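Local coordinates for protein BSU-2 beta-lactamase (PDB 6W5E) that probably hydrolyses the lactam ring of beta-lactam antibiotics, acting as a class D, serine-dependent beta-lactamase of the transpeptidase-like family, at residues K30-V34 / H235-V239; W144-L148 / E186-D190; M222-V228 / F240-D246. All coordinates share one frame; numbering follows the deposited sequence. Where two conformers were deposited one is given.

Starting from the N terminus, residues 30-34 run ahead of the first sheet strand and meet residues 235-239 some 200 residues later. Contact 1 thereby closes a loop around most of the chain and lays the leading segment against residues leading into and along strand 236-244. Nested inside that loop, contact 2 joins the end of helix 138-147 to the link between helices 172-184 and 191-200. Contact 3 follows contact 2 in sequence and crosses contact 1: it pairs the two strands of the hairpin 225-233 and 236-244, further along the very strand that contact 1 uses. Contacts 2 and 3 lie on opposite sides of the chain's centre, their centres about 24 Å apart.

Contact 1 (K30-V34 / H235-V239); sequences KHLNV and HGSYV
Tyr238 reaches out from strand 236-244 to the N-terminal segment 30-34, and its hydroxyl ends among His31, Leu32 and a water. Its CG is turned away from its own carbonyl carbon (chi1 -65°), which aims the ring across the gap. OH donates to Leu32 O at 2.9 Å, in the carbonyl plane and on a lone pair; that oxygen in turn lies at the edge of the phenol ring. Leu32 CB sits 3.4 Å from Tyr238 OH, and Val34 CG1 meets the ring edge at Tyr238 CE2, 3.8 Å away. The His31 ring swings out with CG trans to the backbone N (chi1 -177°). Tyr238 OH lies over one of its faces, offset toward the rim, and the two ring planes are inclined at 36°, an oblique meeting rather than a stack. His31 ND1 comes to 2.9 Å from His235 O, while NE2 is bonded to Asp54 of strand 48-54. Further out, Lys30 CB lies over a face of the His235 ring in a CH-pi contact, 4.3 Å from the ring centroid. Water 1 knits the backbones together: it accepts from Leu32 N and donates both to His235 O and, at 2.6 Å, to Tyr238 OH. The contact thus lays the N-terminal segment beside residues leading into and along the inner strand 236-244. The phenol hydroxyl works both ways, donating a hydrogen bond to Leu32 O and accepting one from the water, and the Asp54 carboxylate would probably make the His31 imidazole more basic.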
# COMPACT_ATOMS: atom_id res chain seq x y z
N LYS A 30 -20.65 -18.48 5.81
CA LYS A 30 -20.65 -17.34 4.90
C LYS A 30 -19.54 -16.32 5.18
O LYS A 30 -18.77 -15.94 4.34
CB LYS A 30 -21.95 -16.52 4.96
CG LYS A 30 -23.16 -17.03 5.71
CD LYS A 30 -23.51 -16.41 7.06
CE LYS A 30 -22.38 -15.83 7.85
NZ LYS A 30 -21.54 -16.81 8.56
N HIS A 31 -19.49 -15.91 6.43
CA HIS A 31 -18.59 -14.84 6.83
C HIS A 31 -17.31 -15.41 7.42
O HIS A 31 -17.36 -16.26 8.32
CB HIS A 31 -19.28 -13.94 7.86
CG HIS A 31 -18.45 -12.77 8.28
ND1 HIS A 31 -18.57 -11.53 7.69
CD2 HIS A 31 -17.47 -12.66 9.20
CE1 HIS A 31 -17.70 -10.70 8.25
NE2 HIS A 31 -17.02 -11.36 9.16
N LEU A 32 -16.17 -14.94 6.92
CA LEU A 32 -14.88 -15.44 7.39
C LEU A 32 -14.57 -14.91 8.78
O LEU A 32 -14.50 -13.70 9.00
CB LEU A 32 -13.77 -15.04 6.43
CG LEU A 32 -12.36 -15.32 6.95
CD1 LEU A 32 -12.10 -16.81 7.01
CD2 LEU A 32 -11.32 -14.65 6.07
N ASN A 33 -14.49 -15.82 9.69
CA ASN A 33 -14.03 -15.51 11.07
C ASN A 33 -12.40 -15.60 11.14
O ASN A 33 -11.72 -16.70 11.09
CB ASN A 33 -14.62 -16.55 12.02
CG ASN A 33 -14.23 -16.35 13.46
OD1 ASN A 33 -13.31 -15.67 13.77
ND2 ASN A 33 -14.97 -16.97 14.35
N VAL A 34 -11.78 -14.43 11.28
CA VAL A 34 -10.32 -14.40 11.15
C VAL A 34 -9.62 -15.04 12.32
O VAL A 34 -8.43 -15.37 12.22
CB VAL A 34 -9.79 -12.98 10.85
CG1 VAL A 34 -10.47 -12.41 9.63
CG2 VAL A 34 -9.95 -12.08 12.07
N HIS A 235 -19.78 -10.36 1.75
CA HIS A 235 -19.93 -10.74 3.15
C HIS A 235 -18.93 -9.99 4.01
O HIS A 235 -18.33 -10.56 4.93
CB HIS A 235 -19.84 -12.25 3.32
CG HIS A 235 -20.89 -12.99 2.56
ND1 HIS A 235 -20.67 -13.55 1.32
CD2 HIS A 235 -22.19 -13.23 2.85
CE1 HIS A 235 -21.78 -14.12 0.88
NE2 HIS A 235 -22.72 -13.94 1.80
N GLY A 236 -18.74 -8.71 3.73
CA GLY A 236 -17.88 -7.86 4.53
C GLY A 236 -16.59 -7.53 3.81
O GLY A 236 -16.20 -8.17 2.83
N SER A 237 -15.92 -6.49 4.31
CA SER A 237 -14.64 -6.04 3.78
C SER A 237 -13.54 -6.34 4.79
O SER A 237 -13.78 -6.42 6.00
CB SER A 237 -14.68 -4.55 3.45
OG SER A 237 -15.54 -4.31 2.35
N TYR A 238 -12.33 -6.52 4.28
CA TYR A 238 -11.19 -6.91 5.09
C TYR A 238 -9.97 -6.11 4.66
O TYR A 238 -9.79 -5.85 3.47
CB TYR A 238 -10.88 -8.41 4.92
CG TYR A 238 -11.98 -9.32 5.43
CD1 TYR A 238 -13.14 -9.52 4.70
CD2 TYR A 238 -11.83 -10.00 6.63
CE1 TYR A 238 -14.15 -10.35 5.17
CE2 TYR A 238 -12.82 -10.83 7.11
CZ TYR A 238 -13.97 -11.00 6.38
OH TYR A 238 -14.95 -11.83 6.86
N VAL A 239 -9.14 -5.73 5.64
CA VAL A 239 -7.91 -4.98 5.40
C VAL A 239 -6.74 -5.93 5.61
O VAL A 239 -6.72 -6.70 6.58
CB VAL A 239 -7.81 -3.78 6.36
CG1 VAL A 239 -6.55 -2.98 6.06
CG2 VAL A 239 -9.06 -2.89 6.26
O HOH W 1 -16.56 -12.85 5.06

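Contact 2 (W144-L148 / E186-D190); sequences WLHTL and ELPFD
Chi1 of -86° and chi2 of 104° swing the Trp144 indole off its helix so that the far end of its six-membered ring reaches Phe189, whose phenyl ring comes in from the opposite direction. The two ring planes are nearly parallel, 10° apart, but slid so far that the rings barely overlap, with centroids 5.0 Å apart. Contact is therefore made by the margins: Trp144 CZ3 lies 3.4 Å from Phe189 CE1. Pro188 O approaches the indole in its own plane, 3.6 Å from Trp144 CH2. On the side of the indole away from Phe189, Thr147 CG2 touches Pro188 CG at 3.6 Å, the threonine methyl and the proline ring passing alongside and headed opposite ways. The meeting lies in the helical part of the beta-lactamase fold, where the last turn of helix 138-147 faces the link that leads from helix 172-184 into helix 191-200. Pro188 is the centre of an inverse gamma turn in that link, so the backbone bends sharply between the flanking Leu187 and Phe189, while the side-chain ends of both still reach the helix segment. Helix 81-88 completes the surroundings: Ile85 and Gln88 touch Trp144, and Leu84 and Gln88 touch Phe189. The buried Leu148 touches two partners with CD2, Leu187 CD2 at 3.9 Å, where the two leucines stand nearly perpendicular, and Phe189 CE2 at the same distance. Leu187 itself leans on Phe178 and Leu182 of helix 172-184 and, with Phe189, on Met194 of helix 191-200.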
# COMPACT_ATOMS: atom_id res chain seq x y z
N TRP A 144 1.57 16.46 7.47
CA TRP A 144 0.63 15.40 7.11
C TRP A 144 1.02 14.06 7.73
O TRP A 144 0.15 13.30 8.16
CB TRP A 144 0.51 15.30 5.59
CG TRP A 144 -0.50 16.25 5.03
CD1 TRP A 144 -0.26 17.42 4.36
CD2 TRP A 144 -1.92 16.11 5.11
NE1 TRP A 144 -1.46 18.02 4.02
CE2 TRP A 144 -2.48 17.23 4.47
CE3 TRP A 144 -2.77 15.14 5.65
CZ2 TRP A 144 -3.86 17.41 4.36
CZ3 TRP A 144 -4.13 15.33 5.55
CH2 TRP A 144 -4.67 16.45 4.91
N LEU A 145 2.32 13.74 7.76
CA LEU A 145 2.70 12.45 8.35
C LEU A 145 2.40 12.40 9.84
O LEU A 145 2.15 11.31 10.38
CB LEU A 145 4.16 12.12 8.05
CG LEU A 145 4.51 11.86 6.58
CD1 LEU A 145 5.83 11.12 6.46
CD2 LEU A 145 3.41 11.09 5.85
N HIS A 146 2.42 13.54 10.54
CA HIS A 146 1.99 13.50 11.93
C HIS A 146 0.48 13.37 12.04
O HIS A 146 -0.02 12.63 12.89
CB HIS A 146 2.50 14.69 12.74
CG HIS A 146 2.49 14.44 14.23
ND1 HIS A 146 3.19 13.42 14.81
CD2 HIS A 146 1.85 15.08 15.24
CE1 HIS A 146 3.00 13.43 16.12
NE2 HIS A 146 2.19 14.43 16.40
N THR A 147 -0.27 14.07 11.18
CA THR A 147 -1.72 13.89 11.13
C THR A 147 -2.08 12.42 10.92
O THR A 147 -3.04 11.92 11.53
CB THR A 147 -2.32 14.77 10.02
OG1 THR A 147 -2.31 16.13 10.45
CG2 THR A 147 -3.75 14.36 9.68
N LEU A 148 -1.32 11.72 10.09
CA LEU A 148 -1.63 10.36 9.69
C LEU A 148 -0.95 9.30 10.56
O LEU A 148 -1.18 8.10 10.34
CB LEU A 148 -1.23 10.14 8.24
CG LEU A 148 -1.97 11.01 7.23
CD1 LEU A 148 -1.37 10.83 5.85
CD2 LEU A 148 -3.47 10.70 7.25
N GLU A 186 -12.28 7.27 7.28
CA GLU A 186 -12.15 8.05 8.51
C GLU A 186 -10.78 8.71 8.58
O GLU A 186 -10.09 8.67 9.60
CB GLU A 186 -12.41 7.18 9.73
CG GLU A 186 -13.88 6.78 9.86
CD GLU A 186 -14.15 5.75 10.94
OE1 GLU A 186 -13.21 5.37 11.66
OE2 GLU A 186 -15.32 5.32 11.07
N LEU A 187 -10.35 9.29 7.48
CA LEU A 187 -9.14 10.08 7.41
C LEU A 187 -9.53 11.50 7.03
O LEU A 187 -10.61 11.72 6.47
CB LEU A 187 -8.18 9.50 6.36
CG LEU A 187 -7.48 8.18 6.70
CD1 LEU A 187 -6.77 7.67 5.47
CD2 LEU A 187 -6.50 8.39 7.86
N PRO A 188 -8.69 12.48 7.34
CA PRO A 188 -9.02 13.89 7.05
C PRO A 188 -8.74 14.28 5.60
O PRO A 188 -7.98 15.21 5.31
CB PRO A 188 -8.11 14.63 8.04
CG PRO A 188 -6.95 13.74 8.22
CD PRO A 188 -7.50 12.35 8.19
N PHE A 189 -9.35 13.55 4.67
CA PHE A 189 -9.31 13.88 3.26
C PHE A 189 -10.74 14.04 2.76
O PHE A 189 -11.67 13.45 3.31
CB PHE A 189 -8.61 12.76 2.46
CG PHE A 189 -7.19 12.57 2.85
CD1 PHE A 189 -6.23 13.52 2.49
CD2 PHE A 189 -6.79 11.46 3.58
CE1 PHE A 189 -4.91 13.36 2.86
CE2 PHE A 189 -5.47 11.31 3.95
CZ PHE A 189 -4.52 12.25 3.59
N ASP A 190 -10.91 14.85 1.71
CA ASP A 190 -12.22 14.94 1.08
C ASP A 190 -12.66 13.56 0.62
O ASP A 190 -11.85 12.73 0.21
CB ASP A 190 -12.18 15.88 -0.12
CG ASP A 190 -11.76 17.29 0.25
OD1 ASP A 190 -11.76 17.63 1.45
OD2 ASP A 190 -11.43 18.07 -0.67

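Contact 3 (M222-V228 / F240-D246); sequences MGLGWFV and FVTNVDD
Gly225 and Val244, then Phe227 and Thr242, are hydrogen-bonded pairs of an antiparallel hairpin at the heart of the six-stranded sheet of this transpeptidase-like fold. Gly225 N donates to Val244 O at 2.9 Å and Phe227 N donates to Thr242 O at 3.0 Å; the reverse bonds complete both pairs. Between them Trp226 and Asn243 form a non-hydrogen-bonded pair and put their side chains on the same sheet face as Val228 and Val241. Asn243 can be followed outward. Its CB rests over a face of the Trp226 six-membered ring in a CH-pi contact, 4.2 Å from the centroid and 23° off the normal. CG, set trans to the backbone N by chi1 of 163°, lies 4.0 Å from Gly225 O. At the tip, ND2 stands over the indole, 3.5 Å from Trp226 CE2, with amide and ring planes 58° apart, and it also touches Leu224 CD1; OD1 turns elsewhere and accepts from Arg67 and Gln72. Trp226 is held in turn by NE1, which bonds to Thr73 O, and its ring edge is met by Val241 CG1, 3.9 Å from Trp226 CZ3. The indole also touches Thr77, close in sequence to the carboxylated Lys79. Strand 225-233 bonds on its other side to strand 209-217, whose Lys214 and Gly216 belong to a Lys-Thr-Gly sequence, consistent with the KTG motif of class D enzymes. On the opposite face Phe227 and Phe240 lie slid apart, Phe227 CE2 and Phe240 CE1 3.5 Å from each other, under helix 248-261. Beyond the paired strands, water 2 donates to Met222 O and, at 2.7 Å, to Asp246 OD1.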
# COMPACT_ATOMS: atom_id res chain seq x y z
N MET A 222 15.89 -6.71 -4.07
CA MET A 222 14.67 -7.52 -4.01
C MET A 222 14.49 -8.19 -2.65
O MET A 222 13.91 -9.27 -2.54
CB MET A 222 14.60 -8.54 -5.15
CG MET A 222 14.89 -7.97 -6.52
SD MET A 222 13.61 -6.81 -7.03
CE MET A 222 12.22 -7.92 -7.23
N GLY A 223 14.99 -7.55 -1.59
CA GLY A 223 15.07 -8.18 -0.29
C GLY A 223 14.00 -7.78 0.69
O GLY A 223 13.98 -8.30 1.81
N LEU A 224 13.12 -6.86 0.32
CA LEU A 224 12.03 -6.41 1.17
C LEU A 224 10.82 -6.22 0.28
O LEU A 224 10.93 -5.62 -0.79
CB LEU A 224 12.39 -5.07 1.82
CG LEU A 224 11.29 -4.36 2.60
CD1 LEU A 224 10.83 -5.23 3.76
CD2 LEU A 224 11.82 -3.02 3.10
N GLY A 225 9.68 -6.75 0.70
CA GLY A 225 8.49 -6.74 -0.13
C GLY A 225 7.24 -6.53 0.69
O GLY A 225 7.13 -6.99 1.83
N TRP A 226 6.28 -5.83 0.08
CA TRP A 226 5.01 -5.54 0.71
C TRP A 226 3.87 -5.75 -0.28
O TRP A 226 4.03 -5.52 -1.48
CB TRP A 226 4.90 -4.06 1.06
CG TRP A 226 5.81 -3.46 2.08
CD1 TRP A 226 7.03 -2.88 1.86
CD2 TRP A 226 5.51 -3.24 3.47
NE1 TRP A 226 7.53 -2.36 3.04
CE2 TRP A 226 6.62 -2.56 4.04
CE3 TRP A 226 4.42 -3.56 4.29
CZ2 TRP A 226 6.66 -2.20 5.38
CZ3 TRP A 226 4.46 -3.20 5.63
CH2 TRP A 226 5.58 -2.54 6.16
N PHE A 227 2.70 -6.12 0.24
CA PHE A 227 1.44 -5.97 -0.48
C PHE A 227 0.39 -5.61 0.55
O PHE A 227 0.16 -6.36 1.50
CB PHE A 227 1.06 -7.24 -1.26
CG PHE A 227 -0.17 -7.07 -2.12
CD1 PHE A 227 -0.20 -6.14 -3.16
CD2 PHE A 227 -1.30 -7.85 -1.89
CE1 PHE A 227 -1.33 -6.00 -3.95
CE2 PHE A 227 -2.43 -7.70 -2.68
CZ PHE A 227 -2.45 -6.78 -3.71
N VAL A 228 -0.21 -4.43 0.41
CA VAL A 228 -1.11 -3.88 1.41
C VAL A 228 -2.38 -3.40 0.73
O VAL A 228 -2.35 -2.96 -0.42
CB VAL A 228 -0.43 -2.75 2.22
CG1 VAL A 228 0.93 -3.22 2.76
CG2 VAL A 228 -0.25 -1.48 1.39
N PHE A 240 -5.77 -5.90 4.70
CA PHE A 240 -4.63 -6.82 4.80
C PHE A 240 -3.30 -6.09 4.64
O PHE A 240 -3.19 -5.07 3.94
CB PHE A 240 -4.72 -7.97 3.77
CG PHE A 240 -4.77 -7.49 2.35
CD1 PHE A 240 -3.60 -7.13 1.68
CD2 PHE A 240 -5.98 -7.40 1.68
CE1 PHE A 240 -3.65 -6.65 0.38
CE2 PHE A 240 -6.02 -6.94 0.37
CZ PHE A 240 -4.85 -6.57 -0.28
N VAL A 241 -2.28 -6.66 5.27
CA VAL A 241 -0.89 -6.25 5.10
C VAL A 241 -0.03 -7.50 5.08
O VAL A 241 -0.08 -8.31 6.01
CB VAL A 241 -0.43 -5.32 6.25
CG1 VAL A 241 1.09 -5.15 6.24
CG2 VAL A 241 -1.10 -3.96 6.13
N THR A 242 0.77 -7.64 4.03
CA THR A 242 1.77 -8.70 3.93
C THR A 242 3.14 -8.06 3.74
O THR A 242 3.29 -7.12 2.96
CB THR A 242 1.46 -9.61 2.75
OG1 THR A 242 0.15 -10.14 2.92
CG2 THR A 242 2.47 -10.76 2.66
N ASN A 243 4.13 -8.57 4.48
CA ASN A 243 5.48 -8.03 4.42
C ASN A 243 6.46 -9.20 4.51
O ASN A 243 6.27 -10.09 5.34
CB ASN A 243 5.69 -7.03 5.57
CG ASN A 243 7.14 -6.74 5.84
OD1 ASN A 243 7.76 -7.39 6.68
ND2 ASN A 243 7.70 -5.75 5.15
N VAL A 244 7.48 -9.20 3.64
CA VAL A 244 8.36 -10.36 3.48
C VAL A 244 9.79 -9.89 3.20
O VAL A 244 10.03 -8.79 2.70
CB VAL A 244 7.90 -11.31 2.35
CG1 VAL A 244 6.59 -11.99 2.69
CG2 VAL A 244 7.79 -10.56 1.02
N ASP A 245 10.75 -10.78 3.49
CA ASP A 245 12.14 -10.61 3.07
C ASP A 245 12.34 -11.13 1.65
O ASP A 245 13.20 -11.98 1.39
CB ASP A 245 13.09 -11.30 4.08
CG ASP A 245 13.09 -12.83 3.97
OD1 ASP A 245 12.02 -13.41 3.69
OD2 ASP A 245 14.16 -13.45 4.18
N ASP A 246 11.55 -10.61 0.71
CA ASP A 246 11.46 -11.08 -0.66
C ASP A 246 10.80 -9.96 -1.45
O ASP A 246 10.61 -8.86 -0.92
CB ASP A 246 10.67 -12.40 -0.71
CG ASP A 246 11.04 -13.30 -1.88
OD1 ASP A 246 11.42 -12.79 -2.96
OD2 ASP A 246 10.93 -14.53 -1.73
O HOH W 2 13.54 -11.58 -4.04